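Long-range contacts in activator of Hsp90 ATPase homologue 1/2-like C-terminal domain-containing protein (Staphylococcus saprophyticus subsp. saprophyticus, PDB 3Q6A), which is of unknown function but belongs to the AHA1 family, whose helix-grip fold of the Bet v 1-like type often encloses a hydrophobic pocket: residues K6-V11 and C118-L123; T15-F20 and E63-I68. One frame throughout, in Å; residues are numbered along the deposited sequence.

Contact 1. Residues K6-V11 and C118-L123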
loop_
_atom_site.group_PDB
_atom_site.type_symbol
_atom_site.label_atom_id
_atom_site.label_comp_id
_atom_site.label_asym_id
_atom_site.label_seq_id
_atom_site.Cartn_x
_atom_site.Cartn_y
_atom_site.Cartn_z
ATOM N N LYS D 6 10.266 -1.719 -0.618
ATOM C CA LYS D 6 10.502 -2.519 -1.815
ATOM C C LYS D 6 9.201 -3.117 -2.306
ATOM O O LYS D 6 8.387 -3.574 -1.501
ATOM C CB LYS D 6 11.507 -3.637 -1.517
ATOM C CG LYS D 6 12.916 -3.147 -1.227
ATOM C CD LYS D 6 13.886 -4.297 -0.991
ATOM C CE LYS D 6 15.305 -3.771 -0.826
ATOM N NZ LYS D 6 16.302 -4.858 -0.613
HETATM N N MSE D 7 8.992 -3.092 -3.620
HETATM C CA MSE D 7 7.771 -3.635 -4.213
HETATM C C MSE D 7 8.078 -4.399 -5.497
HETATM O O MSE D 7 8.741 -3.884 -6.392
HETATM C CB MSE D 7 6.783 -2.518 -4.545
HETATM C CG MSE D 7 5.457 -3.015 -5.140
HETATM SE SE MSE D 7 4.400 -3.883 -3.928
HETATM C CE MSE D 7 3.803 -2.424 -2.912
ATOM N N GLN D 8 7.578 -5.622 -5.574
ATOM C CA GLN D 8 7.761 -6.446 -6.761
ATOM C C GLN D 8 6.689 -6.079 -7.770
ATOM O O GLN D 8 5.518 -5.930 -7.413
ATOM C CB GLN D 8 7.659 -7.935 -6.391
ATOM C CG GLN D 8 7.443 -8.846 -7.592
ATOM C CD GLN D 8 8.656 -8.951 -8.505
ATOM O OE1 GLN D 8 8.506 -9.123 -9.714
ATOM N NE2 GLN D 8 9.861 -8.875 -7.929
ATOM N N VAL D 9 7.098 -5.875 -9.020
ATOM C CA VAL D 9 6.179 -5.558 -10.103
ATOM C C VAL D 9 6.529 -6.521 -11.242
ATOM O O VAL D 9 7.663 -6.537 -11.725
ATOM C CB VAL D 9 6.330 -4.111 -10.592
ATOM C CG1 VAL D 9 5.220 -3.806 -11.553
ATOM C CG2 VAL D 9 6.297 -3.133 -9.398
ATOM N N ASP D 10 5.546 -7.307 -11.673
ATOM C CA ASP D 10 5.763 -8.337 -12.694
ATOM C C ASP D 10 5.851 -7.914 -14.161
ATOM O O ASP D 10 5.145 -8.455 -15.025
ATOM C CB ASP D 10 4.696 -9.431 -12.545
ATOM C CG ASP D 10 4.716 -10.098 -11.173
ATOM O OD1 ASP D 10 5.704 -9.956 -10.415
ATOM O OD2 ASP D 10 3.733 -10.801 -10.847
ATOM N N VAL D 11 6.716 -6.939 -14.439
ATOM C CA VAL D 11 6.948 -6.461 -15.803
ATOM C C VAL D 11 8.432 -6.140 -15.894
ATOM O O VAL D 11 9.094 -6.028 -14.873
ATOM C CB VAL D 11 6.148 -5.180 -16.150
ATOM C CG1 VAL D 11 4.660 -5.464 -16.130
ATOM C CG2 VAL D 11 6.502 -4.070 -15.191
ATOM N N CYS D 118 -0.110 1.242 -6.069
ATOM C CA CYS D 118 -0.808 1.803 -7.220
ATOM C C CYS D 118 0.041 1.515 -8.462
ATOM O O CYS D 118 -0.485 1.207 -9.527
ATOM C CB CYS D 118 -0.965 3.310 -7.062
ATOM S SG CYS D 118 -2.102 3.791 -5.748
ATOM N N LEU D 119 1.355 1.641 -8.315
ATOM C CA LEU D 119 2.270 1.369 -9.425
ATOM C C LEU D 119 2.082 -0.071 -9.924
ATOM O O LEU D 119 1.882 -0.310 -11.123
ATOM C CB LEU D 119 3.711 1.571 -8.971
ATOM C CG LEU D 119 4.780 1.160 -9.986
ATOM C CD1 LEU D 119 4.700 2.083 -11.208
ATOM C CD2 LEU D 119 6.141 1.176 -9.343
ATOM N N LYS D 120 2.134 -1.017 -8.994
ATOM C CA LYS D 120 2.008 -2.442 -9.301
ATOM C C LYS D 120 0.709 -2.760 -10.036
ATOM O O LYS D 120 0.701 -3.481 -11.056
ATOM C CB LYS D 120 2.122 -3.249 -8.004
ATOM C CG LYS D 120 2.067 -4.774 -8.178
ATOM C CD LYS D 120 2.116 -5.493 -6.838
ATOM C CE LYS D 120 2.059 -7.022 -7.001
ATOM N NZ LYS D 120 3.302 -7.598 -7.653
ATOM N N VAL D 121 -0.393 -2.206 -9.542
ATOM C CA VAL D 121 -1.683 -2.434 -10.170
ATOM C C VAL D 121 -1.754 -1.837 -11.577
ATOM O O VAL D 121 -2.277 -2.462 -12.502
ATOM C CB VAL D 121 -2.816 -1.821 -9.339
ATOM C CG1 VAL D 121 -4.145 -2.030 -10.049
ATOM C CG2 VAL D 121 -2.829 -2.452 -7.951
ATOM N N TYR D 122 -1.237 -0.623 -11.734
ATOM C CA TYR D 122 -1.264 0.039 -13.035
ATOM C C TYR D 122 -0.473 -0.736 -14.100
ATOM O O TYR D 122 -0.947 -0.907 -15.227
ATOM C CB TYR D 122 -0.727 1.471 -12.899
ATOM C CG TYR D 122 -0.418 2.176 -14.207
ATOM C CD1 TYR D 122 -1.428 2.448 -15.127
ATOM C CD2 TYR D 122 0.889 2.556 -14.525
ATOM C CE1 TYR D 122 -1.144 3.085 -16.347
ATOM C CE2 TYR D 122 1.184 3.196 -15.742
ATOM C CZ TYR D 122 0.159 3.451 -16.645
ATOM O OH TYR D 122 0.433 4.051 -17.860
ATOM N N LEU D 123 0.713 -1.208 -13.745
ATOM C CA LEU D 123 1.555 -1.942 -14.696
ATOM C C LEU D 123 1.164 -3.409 -14.899
ATOM O O LEU D 123 1.367 -3.966 -15.982
ATOM C CB LEU D 123 3.021 -1.863 -14.271
ATOM C CG LEU D 123 3.628 -0.450 -14.321
ATOM C CD1 LEU D 123 5.071 -0.463 -13.816
ATOM C CD2 LEU D 123 3.553 0.067 -15.755
#
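Strand residues 6-9 and helix residues 118-123 run almost parallel, 6° between their N-to-C directions and 8.4 Å between axes at closest approach, with the CA atoms of Val9 and Lys120 drawn in to 5.3 Å. Lys120 makes the largest contribution of any residue. Its CG lies anti to the backbone N and the chain stays extended as far as CE, so it spans the gap to the strand before bending at chi4 (68°). After that last turn Lys120 NZ donates a 2.8 Å hydrogen bond to Gln8 O; the ammonium approaches from above the carbonyl plane, with a C=O...N angle of 131°. Lys120 NZ also forms a salt bridge with Glu124, which accepts the backbone N-H of Asp10 as well, and Asp10 OD1, 4.4 Å from Lys120 NZ, adds a nearby opposite charge beyond salt-bridge range. The selenium of Met7, a selenomethionine, meets the methylene part of the lysine almost at right angles, SE to Lys120 CD 4.0 Å. Here the long C-terminal helix 102-125 packs beside strand 3-9, the outermost strand of the antiparallel sheet within this chain, as expected of a Bet v 1-like helix-grip fold. The apolar half of the contact centres on Val9, whose CG1 sits 4.0 Å from Leu123 CB, while its CG2 reaches Leu119 CD2 at 4.3 Å. Past the strand the chain makes an inverse gamma turn centred on Asp10, and Val11 then crosses Leu123 at about a right angle, CG2 to CD1 4.1 Å. Ile129 of the second subunit packs against Lys120.

Contact 2. Residues T15-F20 and E63-I68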
loop_
_atom_site.group_PDB
_atom_site.type_symbol
_atom_site.label_atom_id
_atom_site.label_comp_id
_atom_site.label_asym_id
_atom_site.label_seq_id
_atom_site.Cartn_x
_atom_site.Cartn_y
_atom_site.Cartn_z
ATOM N N THR D 15 10.105 -1.076 -18.449
ATOM C CA THR D 15 8.716 -0.658 -18.397
ATOM C C THR D 15 8.366 0.062 -17.097
ATOM O O THR D 15 7.593 1.016 -17.106
ATOM C CB THR D 15 7.765 -1.856 -18.552
ATOM O OG1 THR D 15 7.999 -2.488 -19.816
ATOM C CG2 THR D 15 6.313 -1.390 -18.489
ATOM N N VAL D 16 8.925 -0.402 -15.989
ATOM C CA VAL D 16 8.657 0.229 -14.699
ATOM C C VAL D 16 9.343 1.600 -14.669
ATOM O O VAL D 16 8.758 2.586 -14.230
ATOM C CB VAL D 16 9.185 -0.630 -13.529
ATOM C CG1 VAL D 16 8.894 0.072 -12.198
ATOM C CG2 VAL D 16 8.517 -2.017 -13.550
ATOM N N PHE D 17 10.585 1.656 -15.145
ATOM C CA PHE D 17 11.344 2.906 -15.186
ATOM C C PHE D 17 10.558 3.929 -15.993
ATOM O O PHE D 17 10.368 5.066 -15.558
ATOM C CB PHE D 17 12.717 2.671 -15.833
ATOM C CG PHE D 17 13.531 3.934 -16.033
ATOM C CD1 PHE D 17 14.311 4.453 -15.000
ATOM C CD2 PHE D 17 13.504 4.601 -17.254
ATOM C CE1 PHE D 17 15.059 5.628 -15.187
ATOM C CE2 PHE D 17 14.241 5.772 -17.451
ATOM C CZ PHE D 17 15.019 6.283 -16.414
ATOM N N GLU D 18 10.080 3.512 -17.163
ATOM C CA GLU D 18 9.316 4.387 -18.035
ATOM C C GLU D 18 8.043 4.909 -17.385
ATOM O O GLU D 18 7.605 6.020 -17.682
ATOM C CB GLU D 18 8.949 3.671 -19.336
ATOM C CG GLU D 18 10.105 3.492 -20.320
ATOM C CD GLU D 18 10.701 4.816 -20.807
ATOM O OE1 GLU D 18 9.945 5.671 -21.320
ATOM O OE2 GLU D 18 11.927 4.993 -20.676
ATOM N N ALA D 19 7.439 4.100 -16.515
ATOM C CA ALA D 19 6.214 4.493 -15.836
ATOM C C ALA D 19 6.398 5.786 -15.043
ATOM O O ALA D 19 5.459 6.586 -14.940
ATOM C CB ALA D 19 5.737 3.358 -14.903
ATOM N N PHE D 20 7.591 5.994 -14.498
ATOM C CA PHE D 20 7.870 7.205 -13.720
ATOM C C PHE D 20 8.258 8.404 -14.593
ATOM O O PHE D 20 7.641 9.467 -14.505
ATOM C CB PHE D 20 9.015 6.984 -12.714
ATOM C CG PHE D 20 8.658 6.117 -11.514
ATOM C CD1 PHE D 20 8.744 4.720 -11.577
ATOM C CD2 PHE D 20 8.285 6.708 -10.304
ATOM C CE1 PHE D 20 8.465 3.925 -10.448
ATOM C CE2 PHE D 20 8.005 5.932 -9.166
ATOM C CZ PHE D 20 8.096 4.533 -9.238
ATOM N N GLU D 63 19.962 7.061 -13.887
ATOM C CA GLU D 63 20.645 5.943 -14.526
ATOM C C GLU D 63 19.512 5.191 -15.227
ATOM O O GLU D 63 18.659 4.583 -14.575
ATOM C CB GLU D 63 21.328 5.073 -13.469
ATOM C CG GLU D 63 22.563 5.713 -12.860
ATOM C CD GLU D 63 23.084 4.962 -11.647
ATOM O OE1 GLU D 63 23.127 3.713 -11.682
ATOM O OE2 GLU D 63 23.459 5.620 -10.655
ATOM N N ASP D 64 19.485 5.273 -16.554
ATOM C CA ASP D 64 18.439 4.645 -17.355
ATOM C C ASP D 64 18.034 3.274 -16.835
ATOM O O ASP D 64 18.885 2.432 -16.556
ATOM C CB ASP D 64 18.895 4.533 -18.806
ATOM C CG ASP D 64 19.320 5.864 -19.374
ATOM O OD1 ASP D 64 18.470 6.781 -19.427
ATOM O OD2 ASP D 64 20.502 5.995 -19.758
ATOM N N ASN D 65 16.727 3.094 -16.672
ATOM C CA ASN D 65 16.135 1.847 -16.191
ATOM C C ASN D 65 16.767 1.318 -14.907
ATOM O O ASN D 65 16.719 0.113 -14.646
ATOM C CB ASN D 65 16.238 0.777 -17.281
ATOM C CG ASN D 65 15.763 1.276 -18.620
ATOM O OD1 ASN D 65 14.616 1.697 -18.773
ATOM N ND2 ASN D 65 16.648 1.233 -19.613
ATOM N N GLN D 66 17.337 2.203 -14.090
ATOM C CA GLN D 66 17.977 1.742 -12.874
ATOM C C GLN D 66 17.945 2.693 -11.678
ATOM O O GLN D 66 17.961 2.256 -10.523
ATOM C CB GLN D 66 19.420 1.368 -13.185
ATOM C CG GLN D 66 20.223 0.939 -11.980
ATOM C CD GLN D 66 21.529 0.285 -12.377
ATOM O OE1 GLN D 66 21.540 -0.809 -12.948
ATOM N NE2 GLN D 66 22.639 0.953 -12.084
ATOM N N LEU D 67 17.917 3.993 -11.939
ATOM C CA LEU D 67 17.900 4.920 -10.826
ATOM C C LEU D 67 17.433 6.316 -11.167
ATOM O O LEU D 67 17.713 6.847 -12.245
ATOM C CB LEU D 67 19.289 4.973 -10.183
ATOM C CG LEU D 67 19.546 5.985 -9.067
ATOM C CD1 LEU D 67 20.720 5.515 -8.233
ATOM C CD2 LEU D 67 19.826 7.359 -9.659
ATOM N N ILE D 68 16.698 6.894 -10.220
ATOM C CA ILE D 68 16.169 8.249 -10.333
ATOM C C ILE D 68 16.436 8.849 -8.966
ATOM O O ILE D 68 15.991 8.302 -7.966
ATOM C CB ILE D 68 14.649 8.260 -10.554
ATOM C CG1 ILE D 68 14.293 7.504 -11.830
ATOM C CG2 ILE D 68 14.143 9.706 -10.611
ATOM C CD1 ILE D 68 12.792 7.402 -12.076
HETATM O O HOH W 1 13.839 3.213 -20.968
#
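The ring of Phe17 lies beneath the backbone of the 63-68 turn, one face directed at the peptide linking Asp64 to Asn65. Asn65 N stands 3.1 Å above the ring plane, over its centre, whereas Asp64 C is offset toward the rim. Chi1 of 175° turns the ring away from its own backbone N and out from helix 13-21, under the turn. The Asn65 side chain crosses Phe17 at about a right angle, its amide plane 70° from the ring, and brings OD1 within 3.5 Å of Phe17 CD2. A water donates hydrogen bonds to both Asn65 OD1 (2.8 Å) and Glu18 OE2 (2.6 Å), giving the segments a polar bridge beside the aromatic contact; Glu18 also pairs with Arg37. The turn itself joins two neighbouring antiparallel strands and contains a classic beta bulge, in which Gln66 and Leu67 both face Glu63 and both donate their backbone N-H to Glu63 O. Beyond the bulge Ile68 points its side chain back toward the helix: CG1 lies 3.9 Å from Phe17 CE1, and CD1 lies 3.9 Å from Phe20 CB. The Phe20 ring itself meets Phe29 edge-to-face.

How the contacts relate
From the N terminus, strand 3-9 enters contact 1 and runs through a short connection into helix 13-21, the first partner of contact 2. The chain then builds strands 33-34, 43-48 and 53-63, and the turn after the last of these closes contact 2 across 42 intervening residues. Strand 67-72 leads on from it, and two more strands follow before helix 102-125 returns to the first strand and closes contact 1 across 106 residues, so the smaller loop lies wholly within the larger. The centres are 13 Å apart, yet the contacts touch: Leu119 CD2 is 3.8 Å from Phe20 CE1. With Val16 and Phe20 also meeting Phe81 and Ile79 of strand 75-84, helix 13-21 packs between the C-terminal helix and the sheet.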